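(2Z,6E)-hedycaryol synthase (Kitasatospora setae, PDB 4MC3) catalyses the magnesium-dependent 1,11-cyclization of (2E,6E)-farnesyl diphosphate, with addition of water, to the sesquiterpene alcohol (2Z,6E)-hedycaryol. Local coordinates at residues A[194-199]-A[290-295]; A[198-203]-A[277-282]; A[136-141]-A[185-190]. All coordinates share one frame; numbering follows the deposited sequence.

Contact 1 of 3, residues A[194-199]-A[290-295]; sequences IFLPGS and EAAVDY
Across this contact the extended loop at I194 and L196 runs past a continuous turn of helix, with the CA of L196 6.3 Å from that of A292 and the CA of I194 6.6 Å from that of A291. Such an approach suits the two alanines, whose methyls add little bulk to the helix surface. L196 does most of the work, and its two methyls divide the task. CD1 sits almost exactly on the normal of the Y295 ring, 3.7 Å from the ring centroid, a CH-pi contact over the middle of the face. CD2 turns to the helix backbone and rests 3.6 Å from A292 CA. In the all-helical class I terpene synthase fold this joins the loop leading into helix 198-201 to helix 286-309, whose far end reaches the nerolidol pocket. Y295 has CG anti to its backbone N (chi1 177°), which swings the ring out beside the loop for L196 to cover, while its hydroxyl makes a weak hydrogen bond to R210. At the other end, CG1 of I194 lies 4.1 Å from A291 CB; the A291 methyl also lies against I194 O, 3.8 Å from CB, a buried carbonyl oxygen with no hydrogen-bond partner in the model.

Contact 2 of 3, residues A[198-203]-A[277-282]; sequences GSVRTC and EELDRQ
Q282 and S199 are brought together by two first torsions: Q282 points CG away from its own carbonyl carbon (chi1 -71°) and continues extended to its amide, while S199 holds OG between its backbone N and carbonyl carbon (chi1 69°). In the alpha-helical terpene cyclase fold this joins the short helix 198-201 to the C-terminal part of the long helix 250-282. A glutamine suits the place because its amide can donate and accept at once. NE2 of Q282 gives a nearly straight hydrogen bond to S199 O (2.8 Å, 166°), with the acceptor close to the amide plane but the donor well above the plane of the carbonyl. The other amide atom, OE1, accepts from S199 OG; the modelled separation is very short, and its exact length is doubtful.

The amide is steadied from its own helix as well, since NE2 also donates to OE2 of E278, 3.0 Å away on the anti side of the carboxylate. Both partners lie near the amide plane, which should fix the rotation of the group. E278 is bent at chi2, and its other oxygen takes part in a salt bridge with R281, in a network that a long bridge to E277 extends. Beside the polar groups, V200 and L279 cross at about a right angle, V200 CG2 4.0 Å from L279 CD2, branched aliphatic chains suited to a buried seam that A292 of helix 286-309 also touches. C203, the N-cap residue of helix 204-225, turns its sulfur to the aliphatic part of E278, where C203 SG lies 3.8 Å from E278 CG.

Contact 3 of 3, residues A[136-141]-A[185-190]; sequences ATWCDA and WDLDEL
W138 inserts its indole between helix 136-160 and the end of helix 181-188, and D186 receives it: these two residues bury the most surface here. CG of W138 stands anti to the backbone N (chi1 -179°), which carries the ring out to the neighbouring helix. There NE1 donates to D186 O at 2.8 Å, with an N-H...O angle of 150°. The oxygen lies near the ring plane, yet the indole approaches from above the carbonyl plane, and the backbone N of E189 reaches the same oxygen from the opposite face. A tryptophan fits because it joins one polar N-H to a broad apolar surface. L190 lays CD1 3.6 Å from W138 CZ2, and L187 brings CD2 to the outer edge of the ring, 4.0 Å from W138 CH2. At the pyrrole edge E189 OE2 lies 3.5 Å from W138 CD1, the carboxylate standing almost perpendicular to the indole, with R201 as its charged partner. With an alanine here, D186 O would probably lose its side-chain donor, and a gap would open beside L187 and L190. D186 CB points toward helix 136-160, and its OD2 is hydrogen-bonded to H145. The contact thus joins two helices of the class I terpene synthase alpha domain, with D186 about 9 Å by side chain from F149, which is important for stabilising the cation at C-11.

One segment of each contact comes from the run 185-203, and all three lie on the same side of the chain's centre. Contacts 1 and 2, with centres 9 Å apart, share G198 and S199 and meet where A292 CB lies 3.8 Å from both V200 CG1 and L279 CD2. Contact 3, centred about 10 Å from contact 1, is tied to it by a probable hydrogen bond from L196 N to E189 OE1 (2.9 Å). The other carboxylate oxygen, E189 OE2, forms a salt bridge with R201 NE at 2.7 Å, so one glutamate connects contact 3 to both others. Contacts 1 and 2 lie away from the annotated sites; in contact 3, the L187 side chain is about 9 Å from the bound nerolidol.

Contact 1 of 3, residues A[194-199]-A[290-295]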
loop_
_atom_site.group_PDB
_atom_site.type_symbol
_atom_site.label_atom_id
_atom_site.label_comp_id
_atom_site.label_asym_id
_atom_site.label_seq_id
_atom_site.Cartn_x
_atom_site.Cartn_y
_atom_site.Cartn_z
ATOM N N ILE A 194 -16.064 -2.116 13.682
ATOM C CA ILE A 194 -15.301 -3.097 14.400
ATOM C C ILE A 194 -14.201 -3.570 13.471
ATOM O O ILE A 194 -14.306 -3.431 12.230
ATOM C CB ILE A 194 -16.147 -4.294 14.841
ATOM C CG1 ILE A 194 -16.755 -4.968 13.608
ATOM C CG2 ILE A 194 -17.120 -3.835 15.953
ATOM C CD1 ILE A 194 -17.535 -6.185 13.998
ATOM N N PHE A 195 -13.156 -4.128 14.064
ATOM C CA PHE A 195 -12.123 -4.780 13.268
ATOM C C PHE A 195 -12.685 -6.007 12.548
ATOM O O PHE A 195 -13.600 -6.698 13.058
ATOM C CB PHE A 195 -10.891 -5.129 14.141
ATOM C CG PHE A 195 -10.089 -3.963 14.544
ATOM C CD1 PHE A 195 -8.920 -3.674 13.899
ATOM C CD2 PHE A 195 -10.529 -3.082 15.547
ATOM C CE1 PHE A 195 -8.199 -2.549 14.210
ATOM C CE2 PHE A 195 -9.789 -1.984 15.874
ATOM C CZ PHE A 195 -8.642 -1.693 15.199
ATOM N N LEU A 196 -12.110 -6.359 11.401
ATOM C CA LEU A 196 -12.479 -7.579 10.707
ATOM C C LEU A 196 -12.177 -8.800 11.586
ATOM O O LEU A 196 -11.133 -8.886 12.202
ATOM C CB LEU A 196 -11.741 -7.731 9.387
ATOM C CG LEU A 196 -11.839 -6.628 8.310
ATOM C CD1 LEU A 196 -10.949 -6.938 7.143
ATOM C CD2 LEU A 196 -13.289 -6.445 7.888
ATOM N N PRO A 197 -13.081 -9.753 11.607
ATOM C CA PRO A 197 -12.682 -11.015 12.236
ATOM C C PRO A 197 -11.507 -11.635 11.463
ATOM O O PRO A 197 -11.454 -11.531 10.225
ATOM C CB PRO A 197 -13.915 -11.892 12.066
ATOM C CG PRO A 197 -15.069 -10.947 11.869
ATOM C CD PRO A 197 -14.477 -9.744 11.152
ATOM N N GLY A 198 -10.599 -12.302 12.168
ATOM C CA GLY A 198 -9.483 -12.991 11.486
ATOM C C GLY A 198 -9.891 -13.926 10.356
ATOM O O GLY A 198 -9.192 -14.017 9.348
ATOM N N SER A 199 -11.032 -14.600 10.519
ATOM C CA SER A 199 -11.593 -15.477 9.514
ATOM C C SER A 199 -12.104 -14.780 8.255
ATOM O O SER A 199 -12.391 -15.442 7.259
ATOM C CB SER A 199 -12.746 -16.290 10.131
ATOM O OG SER A 199 -13.860 -15.471 10.425
ATOM N N GLU A 290 -21.153 -5.911 7.734
ATOM C CA GLU A 290 -21.134 -4.533 7.274
ATOM C C GLU A 290 -19.708 -3.996 7.190
ATOM O O GLU A 290 -19.331 -3.342 6.198
ATOM C CB GLU A 290 -21.994 -3.662 8.219
ATOM C CG GLU A 290 -22.061 -2.172 7.892
ATOM C CD GLU A 290 -22.745 -1.362 8.992
ATOM O OE1 GLU A 290 -23.652 -1.904 9.678
ATOM O OE2 GLU A 290 -22.374 -0.179 9.170
ATOM N N ALA A 291 -18.901 -4.268 8.223
ATOM C CA ALA A 291 -17.506 -3.824 8.261
ATOM C C ALA A 291 -16.710 -4.432 7.112
ATOM O O ALA A 291 -15.932 -3.746 6.438
ATOM C CB ALA A 291 -16.878 -4.168 9.593
ATOM N N ALA A 292 -16.923 -5.721 6.852
ATOM C CA ALA A 292 -16.233 -6.378 5.765
ATOM C C ALA A 292 -16.628 -5.800 4.396
ATOM O O ALA A 292 -15.757 -5.595 3.517
ATOM C CB ALA A 292 -16.486 -7.862 5.807
ATOM N N VAL A 293 -17.920 -5.540 4.199
ATOM C CA VAL A 293 -18.345 -4.959 2.912
ATOM C C VAL A 293 -17.776 -3.544 2.683
ATOM O O VAL A 293 -17.372 -3.193 1.548
ATOM C CB VAL A 293 -19.884 -4.953 2.828
ATOM C CG1 VAL A 293 -20.374 -4.154 1.618
ATOM C CG2 VAL A 293 -20.358 -6.380 2.772
ATOM N N ASP A 294 -17.728 -2.746 3.738
ATOM C CA ASP A 294 -17.210 -1.383 3.673
ATOM C C ASP A 294 -15.687 -1.449 3.380
ATOM O O ASP A 294 -15.165 -0.641 2.591
ATOM C CB ASP A 294 -17.508 -0.644 4.985
ATOM C CG ASP A 294 -17.579 0.878 4.861
ATOM O OD1 ASP A 294 -18.332 1.499 5.652
ATOM O OD2 ASP A 294 -16.890 1.501 4.045
ATOM N N TYR A 295 -14.975 -2.335 4.074
ATOM C CA TYR A 295 -13.536 -2.505 3.804
ATOM C C TYR A 295 -13.294 -2.847 2.344
ATOM O O TYR A 295 -12.442 -2.255 1.696
ATOM C CB TYR A 295 -13.003 -3.606 4.691
ATOM C CG TYR A 295 -11.574 -4.019 4.558
ATOM C CD1 TYR A 295 -10.607 -3.441 5.341
ATOM C CD2 TYR A 295 -11.190 -5.019 3.705
ATOM C CE1 TYR A 295 -9.298 -3.895 5.304
ATOM C CE2 TYR A 295 -9.877 -5.442 3.595
ATOM C CZ TYR A 295 -8.931 -4.861 4.409
ATOM O OH TYR A 295 -7.661 -5.379 4.353
#

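Contact 2 of 3, residues A[198-203]-A[277-282]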
loop_
_atom_site.group_PDB
_atom_site.type_symbol
_atom_site.label_atom_id
_atom_site.label_comp_id
_atom_site.label_asym_id
_atom_site.label_seq_id
_atom_site.Cartn_x
_atom_site.Cartn_y
_atom_site.Cartn_z
ATOM N N GLY A 198 -10.599 -12.302 12.168
ATOM C CA GLY A 198 -9.483 -12.991 11.486
ATOM C C GLY A 198 -9.891 -13.926 10.356
ATOM O O GLY A 198 -9.192 -14.017 9.348
ATOM N N SER A 199 -11.032 -14.600 10.519
ATOM C CA SER A 199 -11.593 -15.477 9.514
ATOM C C SER A 199 -12.104 -14.780 8.255
ATOM O O SER A 199 -12.391 -15.442 7.259
ATOM C CB SER A 199 -12.746 -16.290 10.131
ATOM O OG SER A 199 -13.860 -15.471 10.425
ATOM N N VAL A 200 -12.286 -13.461 8.325
ATOM C CA VAL A 200 -12.656 -12.644 7.165
ATOM C C VAL A 200 -11.400 -11.971 6.578
ATOM O O VAL A 200 -11.237 -11.966 5.345
ATOM C CB VAL A 200 -13.686 -11.549 7.555
ATOM C CG1 VAL A 200 -13.958 -10.608 6.385
ATOM C CG2 VAL A 200 -14.965 -12.226 8.012
ATOM N N ARG A 201 -10.528 -11.455 7.432
ATOM C CA ARG A 201 -9.319 -10.732 6.981
ATOM C C ARG A 201 -8.451 -11.588 6.061
ATOM O O ARG A 201 -7.875 -11.090 5.103
ATOM C CB ARG A 201 -8.466 -10.278 8.159
ATOM C CG ARG A 201 -7.353 -9.323 7.771
ATOM C CD ARG A 201 -6.523 -8.858 8.949
ATOM N NE ARG A 201 -7.271 -8.074 9.923
ATOM C CZ ARG A 201 -7.637 -8.463 11.145
ATOM N NH1 ARG A 201 -7.355 -9.684 11.629
ATOM N NH2 ARG A 201 -8.318 -7.633 11.905
ATOM N N THR A 202 -8.422 -12.891 6.318
ATOM C CA THR A 202 -7.525 -13.811 5.629
ATOM C C THR A 202 -8.320 -14.917 4.902
ATOM O O THR A 202 -7.754 -15.967 4.515
ATOM C CB THR A 202 -6.534 -14.465 6.622
ATOM O OG1 THR A 202 -7.242 -15.273 7.557
ATOM C CG2 THR A 202 -5.716 -13.437 7.390
ATOM N N CYS A 203 -9.619 -14.708 4.677
ATOM C CA CYS A 203 -10.403 -15.637 3.857
ATOM C C CYS A 203 -9.957 -15.566 2.372
ATOM O O CYS A 203 -9.283 -14.573 1.959
ATOM C CB CYS A 203 -11.902 -15.378 4.017
ATOM S SG CYS A 203 -12.665 -14.012 3.131
ATOM N N GLU A 277 -20.525 -14.100 -0.766
ATOM C CA GLU A 277 -20.893 -15.513 -0.541
ATOM C C GLU A 277 -20.206 -16.091 0.693
ATOM O O GLU A 277 -20.812 -16.823 1.495
ATOM C CB GLU A 277 -20.538 -16.356 -1.782
ATOM C CG GLU A 277 -21.238 -15.921 -3.062
ATOM C CD GLU A 277 -20.733 -16.640 -4.315
ATOM O OE1 GLU A 277 -19.943 -17.627 -4.211
ATOM O OE2 GLU A 277 -21.146 -16.205 -5.416
ATOM N N GLU A 278 -18.944 -15.721 0.890
ATOM C CA GLU A 278 -18.181 -16.244 2.006
ATOM C C GLU A 278 -18.710 -15.657 3.325
ATOM O O GLU A 278 -18.686 -16.337 4.347
ATOM C CB GLU A 278 -16.677 -15.916 1.842
ATOM C CG GLU A 278 -15.777 -16.227 3.050
ATOM C CD GLU A 278 -15.690 -17.734 3.358
ATOM O OE1 GLU A 278 -16.147 -18.529 2.518
ATOM O OE2 GLU A 278 -15.146 -18.143 4.417
ATOM N N LEU A 279 -19.134 -14.391 3.322
ATOM C CA LEU A 279 -19.689 -13.799 4.564
ATOM C C LEU A 279 -20.926 -14.604 5.034
ATOM O O LEU A 279 -21.094 -14.854 6.226
ATOM C CB LEU A 279 -20.013 -12.320 4.352
ATOM C CG LEU A 279 -18.769 -11.421 4.112
ATOM C CD1 LEU A 279 -19.205 -10.016 3.753
ATOM C CD2 LEU A 279 -17.866 -11.381 5.336
ATOM N N ASP A 280 -21.775 -15.025 4.083
ATOM C CA ASP A 280 -22.946 -15.919 4.353
ATOM C C ASP A 280 -22.555 -17.299 4.928
ATOM O O ASP A 280 -23.184 -17.778 5.865
ATOM C CB ASP A 280 -23.729 -16.038 3.052
ATOM C CG ASP A 280 -24.422 -14.729 2.668
ATOM O OD1 ASP A 280 -24.468 -13.800 3.498
ATOM O OD2 ASP A 280 -24.940 -14.626 1.538
ATOM N N ARG A 281 -21.538 -17.942 4.374
ATOM C CA ARG A 281 -21.011 -19.203 4.893
ATOM C C ARG A 281 -20.503 -19.136 6.329
ATOM O O ARG A 281 -20.534 -20.149 7.045
ATOM C CB ARG A 281 -19.885 -19.716 3.984
ATOM C CG ARG A 281 -20.374 -20.196 2.629
ATOM C CD ARG A 281 -19.267 -20.908 1.873
ATOM N NE ARG A 281 -19.507 -20.867 0.432
ATOM C CZ ARG A 281 -18.889 -20.064 -0.434
ATOM N NH1 ARG A 281 -19.209 -20.128 -1.724
ATOM N NH2 ARG A 281 -17.947 -19.202 -0.036
ATOM N N GLN A 282 -20.051 -17.955 6.760
ATOM C CA GLN A 282 -19.495 -17.809 8.104
ATOM C C GLN A 282 -20.562 -17.500 9.159
ATOM O O GLN A 282 -20.318 -17.690 10.346
ATOM C CB GLN A 282 -18.379 -16.756 8.141
ATOM C CG GLN A 282 -17.120 -17.243 7.434
ATOM C CD GLN A 282 -15.867 -16.458 7.772
ATOM O OE1 GLN A 282 -15.698 -15.938 8.883
ATOM N NE2 GLN A 282 -14.951 -16.395 6.805
#

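Contact 3 of 3, residues A[136-141]-A[185-190]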
loop_
_atom_site.group_PDB
_atom_site.type_symbol
_atom_site.label_atom_id
_atom_site.label_comp_id
_atom_site.label_asym_id
_atom_site.label_seq_id
_atom_site.Cartn_x
_atom_site.Cartn_y
_atom_site.Cartn_z
ATOM N N ALA A 136 -4.669 -8.058 18.914
ATOM C CA ALA A 136 -3.435 -8.759 18.561
ATOM C C ALA A 136 -3.468 -9.330 17.101
ATOM O O ALA A 136 -2.458 -9.314 16.413
ATOM C CB ALA A 136 -3.164 -9.870 19.572
ATOM N N THR A 137 -4.594 -9.886 16.651
ATOM C CA THR A 137 -4.641 -10.492 15.318
ATOM C C THR A 137 -4.393 -9.409 14.272
ATOM O O THR A 137 -3.676 -9.625 13.267
ATOM C CB THR A 137 -5.964 -11.251 15.074
ATOM O OG1 THR A 137 -6.106 -12.329 16.074
ATOM C CG2 THR A 137 -6.044 -11.917 13.735
ATOM N N TRP A 138 -4.994 -8.252 14.494
ATOM C CA TRP A 138 -4.755 -7.095 13.586
ATOM C C TRP A 138 -3.300 -6.652 13.610
ATOM O O TRP A 138 -2.680 -6.435 12.607
ATOM C CB TRP A 138 -5.674 -5.935 13.927
ATOM C CG TRP A 138 -5.453 -4.765 13.011
ATOM C CD1 TRP A 138 -6.059 -4.583 11.802
ATOM C CD2 TRP A 138 -4.570 -3.683 13.201
ATOM N NE1 TRP A 138 -5.554 -3.460 11.200
ATOM C CE2 TRP A 138 -4.645 -2.882 12.035
ATOM C CE3 TRP A 138 -3.655 -3.318 14.199
ATOM C CZ2 TRP A 138 -3.868 -1.762 11.858
ATOM C CZ3 TRP A 138 -2.846 -2.203 14.014
ATOM C CH2 TRP A 138 -2.962 -1.421 12.810
ATOM N N CYS A 139 -2.726 -6.542 14.801
ATOM C CA CYS A 139 -1.345 -6.106 14.963
ATOM C C CYS A 139 -0.419 -7.039 14.207
ATOM O O CYS A 139 0.493 -6.610 13.512
ATOM C CB CYS A 139 -0.928 -5.973 16.433
ATOM S SG CYS A 139 -1.772 -4.689 17.371
ATOM N N ASP A 140 -0.656 -8.337 14.351
ATOM C CA ASP A 140 0.191 -9.321 13.687
ATOM C C ASP A 140 0.063 -9.189 12.137
ATOM O O ASP A 140 1.047 -9.350 11.401
ATOM C CB ASP A 140 -0.206 -10.727 14.100
ATOM C CG ASP A 140 0.250 -11.084 15.486
ATOM O OD1 ASP A 140 1.089 -10.383 16.081
ATOM O OD2 ASP A 140 -0.207 -12.139 15.967
ATOM N N ALA A 141 -1.154 -8.922 11.640
ATOM C CA ALA A 141 -1.395 -8.777 10.191
ATOM C C ALA A 141 -0.664 -7.548 9.685
ATOM O O ALA A 141 0.051 -7.606 8.686
ATOM C CB ALA A 141 -2.863 -8.668 9.907
ATOM N N TRP A 185 -4.251 -0.665 3.765
ATOM C CA TRP A 185 -5.626 -1.163 3.932
ATOM C C TRP A 185 -5.826 -1.737 5.337
ATOM O O TRP A 185 -6.905 -1.537 5.899
ATOM C CB TRP A 185 -6.035 -2.171 2.903
ATOM C CG TRP A 185 -6.217 -1.509 1.509
ATOM C CD1 TRP A 185 -6.658 -0.261 1.242
ATOM C CD2 TRP A 185 -5.903 -2.107 0.226
ATOM N NE1 TRP A 185 -6.688 -0.046 -0.129
ATOM C CE2 TRP A 185 -6.185 -1.156 -0.765
ATOM C CE3 TRP A 185 -5.380 -3.334 -0.149
ATOM C CZ2 TRP A 185 -5.988 -1.421 -2.152
ATOM C CZ3 TRP A 185 -5.217 -3.622 -1.525
ATOM C CH2 TRP A 185 -5.507 -2.657 -2.486
ATOM N N ASP A 186 -4.812 -2.386 5.927
ATOM C CA ASP A 186 -4.940 -2.754 7.324
ATOM C C ASP A 186 -5.360 -1.555 8.194
ATOM O O ASP A 186 -6.163 -1.674 9.131
ATOM C CB ASP A 186 -3.633 -3.338 7.879
ATOM C CG ASP A 186 -3.261 -4.695 7.290
ATOM O OD1 ASP A 186 -4.127 -5.460 6.858
ATOM O OD2 ASP A 186 -2.019 -4.950 7.274
ATOM N N LEU A 187 -4.776 -0.377 7.962
ATOM C CA LEU A 187 -5.110 0.801 8.722
ATOM C C LEU A 187 -6.540 1.271 8.523
ATOM O O LEU A 187 -7.093 1.957 9.420
ATOM C CB LEU A 187 -4.099 1.932 8.457
ATOM C CG LEU A 187 -2.651 1.757 8.963
ATOM C CD1 LEU A 187 -1.657 2.696 8.355
ATOM C CD2 LEU A 187 -2.623 1.875 10.515
ATOM N N ASP A 188 -7.166 0.925 7.400
ATOM C CA ASP A 188 -8.560 1.268 7.178
ATOM C C ASP A 188 -9.479 0.611 8.230
ATOM O O ASP A 188 -10.564 1.124 8.515
ATOM C CB ASP A 188 -9.015 0.865 5.789
ATOM C CG ASP A 188 -10.369 1.485 5.378
ATOM O OD1 ASP A 188 -10.562 2.687 5.632
ATOM O OD2 ASP A 188 -11.234 0.727 4.842
ATOM N N GLU A 189 -9.034 -0.480 8.862
ATOM C CA GLU A 189 -9.871 -1.143 9.851
ATOM C C GLU A 189 -10.105 -0.223 11.072
ATOM O O GLU A 189 -11.095 -0.395 11.769
ATOM C CB GLU A 189 -9.293 -2.459 10.281
ATOM C CG GLU A 189 -9.186 -3.476 9.189
ATOM C CD GLU A 189 -8.891 -4.887 9.698
ATOM O OE1 GLU A 189 -9.543 -5.319 10.693
ATOM O OE2 GLU A 189 -8.009 -5.572 9.108
ATOM N N LEU A 190 -9.221 0.737 11.317
ATOM C CA LEU A 190 -9.350 1.621 12.452
ATOM C C LEU A 190 -10.629 2.474 12.352
ATOM O O LEU A 190 -11.145 2.913 13.390
ATOM C CB LEU A 190 -8.140 2.499 12.589
ATOM C CG LEU A 190 -6.949 1.902 13.340
ATOM C CD1 LEU A 190 -6.367 0.660 12.785
ATOM C CD2 LEU A 190 -5.804 2.870 13.455
#